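PDB 4KCT: pyruvate kinase 1 from Trypanosoma brucei brucei, which transfers the phosphoryl group of phosphoenolpyruvate to ADP in the last step of glycolysis, giving pyruvate and ATP, and also decarboxylates oxaloacetate. Local coordinates for residues I259-R263 and Q279-I283; G324-V328 and N433-S437. One frame throughout, in Å; residues are numbered along the deposited sequence.

Interaction 1 (I259-R263 and Q279-I283); sequences IMVAR and QMCII. With PYR (pyruvic acid), chain E.
Val261 and Ile259, on the sixth strand of the TIM barrel, press outward against Ile282 of helix 275-289, which runs back antiparallel to the strand, the axes of the two short segments approaching to 9.4 Å. The helix is thus the outer layer of this beta/alpha unit. One methyl of Ile282 serves both strand residues: its CG2 lies 3.7 Å from Val261 CG2 and equally far from Ile259 CG2. The two isoleucines cross at about a right angle. Val261 CG1 is turned opposite its own backbone N (chi1 -179°) and reaches the backbone of Gln279, while CG2 faces Ile282 and, more loosely, Ile283 CG1. Met260 and Ala262 belong to the other face of the strand, where Met260 SD is 3.8 Å from CB of the bound pyruvate and Ala262 CB lies beside the ligand's carboxylate carbon. Next along the chain, Arg263, also of the pyruvate pocket, bends at chi3, which brings the edge of its guanidinium to the Gln279 amide oxygen, the planes 49° apart. Asp316 forms a salt bridge with NH2 of Arg263, which also bonds Thr297 O, and NE bonds Ala296 O; Asn323 takes NE2 of Gln279. Arg263 NH1 donates to a lone pair of Gln279 OE1 in the carbonyl plane at 3.1 Å, OE1 sitting somewhat out of the guanidinium plane and the bond bent to 144° at the hydrogen.

Interaction 2 (G324-V328 and N433-S437); sequences GADCV and NVTRS
Asp326 OD2 accepts the backbone N-H of Arg436 at 3.0 Å in a nearly straight bond (170°), using the lone pair that faces away from OD1. The carboxylate thus holds the main chain of loop 433-437 rather than the Arg436 guanidinium, whose chain, with CG opposite the backbone N (chi1 -176°) and extended as far as NE, leads away to where NH2 bonds Pro415 O. Water 1 donates to the same OD2 and is hydrogen-bonded to Thr435 OG1, 2.8 Å away, making a second, indirect link to the loop. Beside this, Cys327 SG packs 3.8 Å from Val434 CB and 3.4 Å from Val434 O, a buried carbonyl without a hydrogen-bonding partner that Asp326 CB also approaches, to 3.3 Å. Further out, OD1 takes the backbone N-H of Val293 in the neighbouring barrel strand, and Arg414 forms a salt bridge with OD2 while also bonding Gly324 O. That glycine closes helix 311-323 with a Schellman motif. The contact therefore joins the barrel to the C-terminal alpha/beta domain. With a peptide N-H, a water and an arginine on OD2 and another peptide N-H on OD1, Asp326 is probably kept ionised despite its burial.

In the fold
Going along the chain from the N terminus, interaction 1 comes first: strand 258-262 passes through helix 263-269 into helix 275-289, and the contact closes this short excursion of 15 residues. The chain then supplies strand 293-296, helix 311-323 and the start of strand 327-330, where interaction 2 opens. Its loop is far longer, 104 residues, and runs from the last barrel strand to the loop between helix 426-431 and strand 438-442. The two contacts are in series, neither enclosing nor crossing the other. Their centres lie about 13 Å apart, and Ile283 packs on Gly324 and Ala325. Interaction 1 stays within the barrel domain, joining a strand to its outer helix; interaction 2 ties barrel to alpha/beta domain.

Interaction 1 (I259-R263 and Q279-I283)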
ATOM      1  N   ILE A 259      -6.483  27.498 -12.067  1.00 15.27           N
ATOM      2  CA  ILE A 259      -5.414  27.449 -13.071  1.00 15.12           C
ATOM      3  C   ILE A 259      -6.012  26.989 -14.405  1.00 15.41           C
ATOM      4  O   ILE A 259      -6.893  26.160 -14.418  1.00 13.66           O
ATOM      5  CB  ILE A 259      -4.325  26.444 -12.651  1.00 15.36           C
ATOM      6  CG1 ILE A 259      -3.660  26.896 -11.341  1.00 15.46           C
ATOM      7  CG2 ILE A 259      -3.321  26.234 -13.785  1.00 14.94           C
ATOM      8  CD1 ILE A 259      -2.850  28.198 -11.508  1.00 15.29           C
ATOM      9  N   MET A 260      -5.541  27.547 -15.514  1.00 14.76           N
ATOM     10  CA  MET A 260      -5.793  26.920 -16.804  1.00 16.56           C
ATOM     11  C   MET A 260      -4.502  26.423 -17.407  1.00 15.67           C
ATOM     12  O   MET A 260      -3.522  27.136 -17.454  1.00 16.86           O
ATOM     13  CB  MET A 260      -6.473  27.910 -17.781  1.00 15.38           C
ATOM     14  CG  MET A 260      -6.643  27.301 -19.160  1.00 15.80           C
ATOM     15  SD  MET A 260      -6.996  28.509 -20.450  1.00 21.52           S
ATOM     16  CE  MET A 260      -8.491  29.257 -19.809  1.00 18.34           C
ATOM     17  N   VAL A 261      -4.502  25.179 -17.859  1.00 14.98           N
ATOM     18  CA  VAL A 261      -3.387  24.670 -18.621  1.00 14.99           C
ATOM     19  C   VAL A 261      -3.571  25.091 -20.074  1.00 16.38           C
ATOM     20  O   VAL A 261      -4.417  24.541 -20.778  1.00 14.43           O
ATOM     21  CB  VAL A 261      -3.293  23.114 -18.513  1.00 17.59           C
ATOM     22  CG1 VAL A 261      -2.090  22.583 -19.304  1.00 17.89           C
ATOM     23  CG2 VAL A 261      -3.206  22.696 -17.043  1.00 17.50           C
ATOM     24  N   ALA A 262      -2.910  26.180 -20.461  1.00 15.26           N
ATOM     25  CA  ALA A 262      -3.217  26.842 -21.719  1.00 15.16           C
ATOM     26  C   ALA A 262      -2.319  26.257 -22.817  1.00 15.40           C
ATOM     27  O   ALA A 262      -1.225  26.750 -23.065  1.00 15.16           O
ATOM     28  CB  ALA A 262      -3.003  28.346 -21.587  1.00 16.22           C
ATOM     29  N   ARG A 263      -2.713  25.094 -23.322  1.00 14.10           N
ATOM     30  CA  ARG A 263      -1.800  24.222 -24.058  1.00 16.43           C
ATOM     31  C   ARG A 263      -1.332  24.779 -25.400  1.00 16.62           C
ATOM     32  O   ARG A 263      -0.329  24.327 -25.925  1.00 16.91           O
ATOM     33  CB  ARG A 263      -2.413  22.843 -24.252  1.00 14.23           C
ATOM     34  CG  ARG A 263      -2.599  22.116 -22.929  1.00 13.70           C
ATOM     35  CD  ARG A 263      -3.063  20.701 -23.172  1.00 13.52           C
ATOM     36  NE  ARG A 263      -4.210  20.638 -24.087  1.00 14.47           N
ATOM     37  CZ  ARG A 263      -4.788  19.500 -24.445  1.00 14.99           C
ATOM     38  NH1 ARG A 263      -4.336  18.358 -23.948  1.00 14.30           N
ATOM     39  NH2 ARG A 263      -5.709  19.484 -25.408  1.00 16.96           N
ATOM     40  N   GLN A 279       1.055  19.148 -18.050  1.00 14.66           N
ATOM     41  CA  GLN A 279      -0.384  19.020 -17.806  1.00 15.16           C
ATOM     42  C   GLN A 279      -0.630  18.127 -16.579  1.00 15.54           C
ATOM     43  O   GLN A 279      -1.396  18.483 -15.663  1.00 14.77           O
ATOM     44  CB  GLN A 279      -1.075  18.390 -19.032  1.00 16.63           C
ATOM     45  CG  GLN A 279      -2.549  18.072 -18.797  1.00 18.04           C
ATOM     46  CD  GLN A 279      -3.264  17.669 -20.079  1.00 21.05           C
ATOM     47  OE1 GLN A 279      -2.992  18.227 -21.155  1.00 21.71           O
ATOM     48  NE2 GLN A 279      -4.228  16.745 -19.963  1.00 16.35           N
ATOM     49  N   MET A 280      -0.022  16.946 -16.579  1.00 14.11           N
ATOM     50  CA  MET A 280      -0.236  16.016 -15.483  1.00 16.70           C
ATOM     51  C   MET A 280       0.187  16.626 -14.158  1.00 15.99           C
ATOM     52  O   MET A 280      -0.459  16.432 -13.139  1.00 15.10           O
ATOM     53  CB  MET A 280       0.557  14.733 -15.717  1.00 17.83           C
ATOM     54  CG  MET A 280      -0.003  13.865 -16.832  1.00 24.62           C
ATOM     55  SD  MET A 280       1.206  12.581 -17.260  1.00 33.57           S
ATOM     56  CE  MET A 280       0.916  11.436 -15.938  1.00 26.40           C
ATOM     57  N   CYS A 281       1.359  17.238 -14.158  1.00 15.57           N
ATOM     58  CA  CYS A 281       1.907  17.852 -12.951  1.00 16.34           C
ATOM     59  C   CYS A 281       1.019  18.994 -12.406  1.00 16.97           C
ATOM     60  O   CYS A 281       0.626  18.975 -11.254  1.00 16.00           O
ATOM     61  CB  CYS A 281       3.307  18.375 -13.235  1.00 18.07           C
ATOM     62  SG  CYS A 281       4.005  19.268 -11.832  1.00 21.92           S
ATOM     63  N   ILE A 282       0.587  19.890 -13.296  1.00 14.98           N
ATOM     64  CA  ILE A 282      -0.220  21.033 -12.905  1.00 14.52           C
ATOM     65  C   ILE A 282      -1.615  20.597 -12.423  1.00 14.51           C
ATOM     66  O   ILE A 282      -2.098  21.055 -11.376  1.00 13.49           O
ATOM     67  CB  ILE A 282      -0.346  22.029 -14.059  1.00 14.29           C
ATOM     68  CG1 ILE A 282       1.007  22.712 -14.328  1.00 15.06           C
ATOM     69  CG2 ILE A 282      -1.424  23.057 -13.778  1.00 13.96           C
ATOM     70  CD1 ILE A 282       1.037  23.420 -15.681  1.00 15.65           C
ATOM     71  N   ILE A 283      -2.241  19.676 -13.140  1.00 12.84           N
ATOM     72  CA  ILE A 283      -3.547  19.219 -12.702  1.00 13.07           C
ATOM     73  C   ILE A 283      -3.477  18.586 -11.313  1.00 13.34           C
ATOM     74  O   ILE A 283      -4.285  18.918 -10.403  1.00 13.14           O
ATOM     75  CB  ILE A 283      -4.200  18.257 -13.711  1.00 12.93           C
ATOM     76  CG1 ILE A 283      -4.591  19.038 -14.990  1.00 12.91           C
ATOM     77  CG2 ILE A 283      -5.425  17.601 -13.062  1.00 13.05           C
ATOM     78  CD1 ILE A 283      -5.023  18.127 -16.176  1.00 12.68           C
TER
HETATM   79  C   PYR E1003      -3.782  28.849 -25.135  1.00 27.52           C
HETATM   80  O   PYR E1003      -4.014  27.612 -25.223  1.00 23.33           O
HETATM   81  OXT PYR E1003      -2.624  29.294 -25.375  1.00 24.36           O
HETATM   82  CA  PYR E1003      -4.840  29.772 -24.618  1.00 34.12           C
HETATM   83  O3  PYR E1003      -4.631  30.997 -24.559  1.00 28.13           O
HETATM   84  CB  PYR E1003      -6.117  29.198 -24.062  1.00 22.57           C

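Interaction 2 (G324-V328 and N433-S437)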
ATOM      1  N   GLY A 324      -7.556  14.425 -13.748  1.00 13.79           N
ATOM      2  CA  GLY A 324      -8.113  15.114 -12.573  1.00 15.05           C
ATOM      3  C   GLY A 324      -8.628  16.523 -12.829  1.00 14.66           C
ATOM      4  O   GLY A 324      -8.915  17.262 -11.890  1.00 16.99           O
ATOM      5  N   ALA A 325      -8.715  16.909 -14.096  1.00 13.44           N
ATOM      6  CA  ALA A 325      -9.141  18.273 -14.433  1.00 14.48           C
ATOM      7  C   ALA A 325     -10.607  18.464 -14.008  1.00 16.40           C
ATOM      8  O   ALA A 325     -11.423  17.571 -14.213  1.00 16.43           O
ATOM      9  CB  ALA A 325      -9.003  18.507 -15.940  1.00 16.71           C
ATOM     10  N   ASP A 326     -10.941  19.620 -13.421  1.00 14.62           N
ATOM     11  CA  ASP A 326     -12.365  19.927 -13.172  1.00 15.96           C
ATOM     12  C   ASP A 326     -13.102  20.168 -14.486  1.00 15.08           C
ATOM     13  O   ASP A 326     -14.230  19.678 -14.677  1.00 15.51           O
ATOM     14  CB  ASP A 326     -12.530  21.149 -12.246  1.00 16.29           C
ATOM     15  CG  ASP A 326     -11.909  20.928 -10.856  1.00 21.07           C
ATOM     16  OD1 ASP A 326     -10.642  21.046 -10.761  1.00 20.92           O
ATOM     17  OD2 ASP A 326     -12.696  20.816  -9.835  1.00 19.49           O
ATOM     18  N   CYS A 327     -12.473  20.939 -15.365  1.00 14.23           N
ATOM     19  CA  CYS A 327     -13.102  21.450 -16.571  1.00 15.41           C
ATOM     20  C   CYS A 327     -12.277  21.091 -17.781  1.00 15.95           C
ATOM     21  O   CYS A 327     -11.038  21.081 -17.727  1.00 14.50           O
ATOM     22  CB  CYS A 327     -13.183  22.987 -16.548  1.00 18.59           C
ATOM     23  SG  CYS A 327     -14.064  23.647 -15.141  1.00 20.19           S
ATOM     24  N   VAL A 328     -12.968  21.026 -18.915  1.00 15.33           N
ATOM     25  CA  VAL A 328     -12.349  21.013 -20.198  1.00 15.98           C
ATOM     26  C   VAL A 328     -12.941  22.144 -21.033  1.00 17.30           C
ATOM     27  O   VAL A 328     -14.017  22.662 -20.733  1.00 17.59           O
ATOM     28  CB  VAL A 328     -12.578  19.648 -20.917  1.00 16.53           C
ATOM     29  CG1 VAL A 328     -11.686  18.578 -20.272  1.00 18.86           C
ATOM     30  CG2 VAL A 328     -14.031  19.214 -20.789  1.00 17.43           C
ATOM     31  N   ASN A 433     -19.456  26.894 -11.201  1.00 17.86           N
ATOM     32  CA  ASN A 433     -19.462  26.191 -12.499  1.00 17.41           C
ATOM     33  C   ASN A 433     -18.097  25.681 -12.944  1.00 17.65           C
ATOM     34  O   ASN A 433     -18.019  24.838 -13.870  1.00 18.08           O
ATOM     35  CB  ASN A 433     -20.024  27.100 -13.621  1.00 18.15           C
ATOM     36  CG  ASN A 433     -21.545  27.117 -13.669  1.00 22.31           C
ATOM     37  OD1 ASN A 433     -22.163  26.099 -13.901  1.00 25.03           O
ATOM     38  ND2 ASN A 433     -22.125  28.309 -13.627  1.00 21.16           N
ATOM     39  N   VAL A 434     -17.007  26.203 -12.374  1.00 15.66           N
ATOM     40  CA  VAL A 434     -15.693  25.596 -12.678  1.00 16.57           C
ATOM     41  C   VAL A 434     -15.257  24.485 -11.718  1.00 18.49           C
ATOM     42  O   VAL A 434     -14.137  24.011 -11.797  1.00 19.28           O
ATOM     43  CB  VAL A 434     -14.560  26.616 -12.849  1.00 16.88           C
ATOM     44  CG1 VAL A 434     -14.842  27.531 -14.031  1.00 18.50           C
ATOM     45  CG2 VAL A 434     -14.375  27.434 -11.571  1.00 18.40           C
ATOM     46  N   THR A 435     -16.157  24.036 -10.851  1.00 17.29           N
ATOM     47  CA  THR A 435     -15.759  23.101  -9.816  1.00 16.82           C
ATOM     48  C   THR A 435     -16.468  21.775  -9.986  1.00 16.13           C
ATOM     49  O   THR A 435     -17.698  21.728 -10.117  1.00 15.32           O
ATOM     50  CB  THR A 435     -16.013  23.697  -8.419  1.00 18.97           C
ATOM     51  OG1 THR A 435     -14.982  24.664  -8.152  1.00 21.08           O
ATOM     52  CG2 THR A 435     -15.953  22.619  -7.366  1.00 17.58           C
ATOM     53  N   ARG A 436     -15.681  20.693 -10.063  1.00 14.83           N
ATOM     54  CA  ARG A 436     -16.225  19.380 -10.397  1.00 15.15           C
ATOM     55  C   ARG A 436     -17.399  19.018  -9.471  1.00 15.47           C
ATOM     56  O   ARG A 436     -17.276  19.143  -8.235  1.00 14.83           O
ATOM     57  CB  ARG A 436     -15.112  18.325 -10.283  1.00 15.52           C
ATOM     58  CG  ARG A 436     -15.529  16.903 -10.700  1.00 15.86           C
ATOM     59  CD  ARG A 436     -14.346  15.942 -10.493  1.00 15.07           C
ATOM     60  NE  ARG A 436     -14.692  14.562 -10.834  1.00 16.55           N
ATOM     61  CZ  ARG A 436     -15.267  13.697  -9.993  1.00 16.01           C
ATOM     62  NH1 ARG A 436     -15.568  12.478 -10.418  1.00 14.31           N
ATOM     63  NH2 ARG A 436     -15.535  14.043  -8.727  1.00 14.34           N
ATOM     64  N   SER A 437     -18.476  18.457 -10.054  1.00 14.85           N
ATOM     65  CA  SER A 437     -19.604  17.813  -9.283  1.00 15.61           C
ATOM     66  C   SER A 437     -20.678  18.752  -8.742  1.00 15.30           C
ATOM     67  O   SER A 437     -21.738  18.296  -8.342  1.00 15.79           O
ATOM     68  CB  SER A 437     -19.080  16.972  -8.110  1.00 16.34           C
ATOM     69  OG  SER A 437     -18.068  16.105  -8.547  1.00 19.24           O
TER
HETATM   70  O   HOH W   1     -12.660  23.072  -7.855  1.00 29.61           O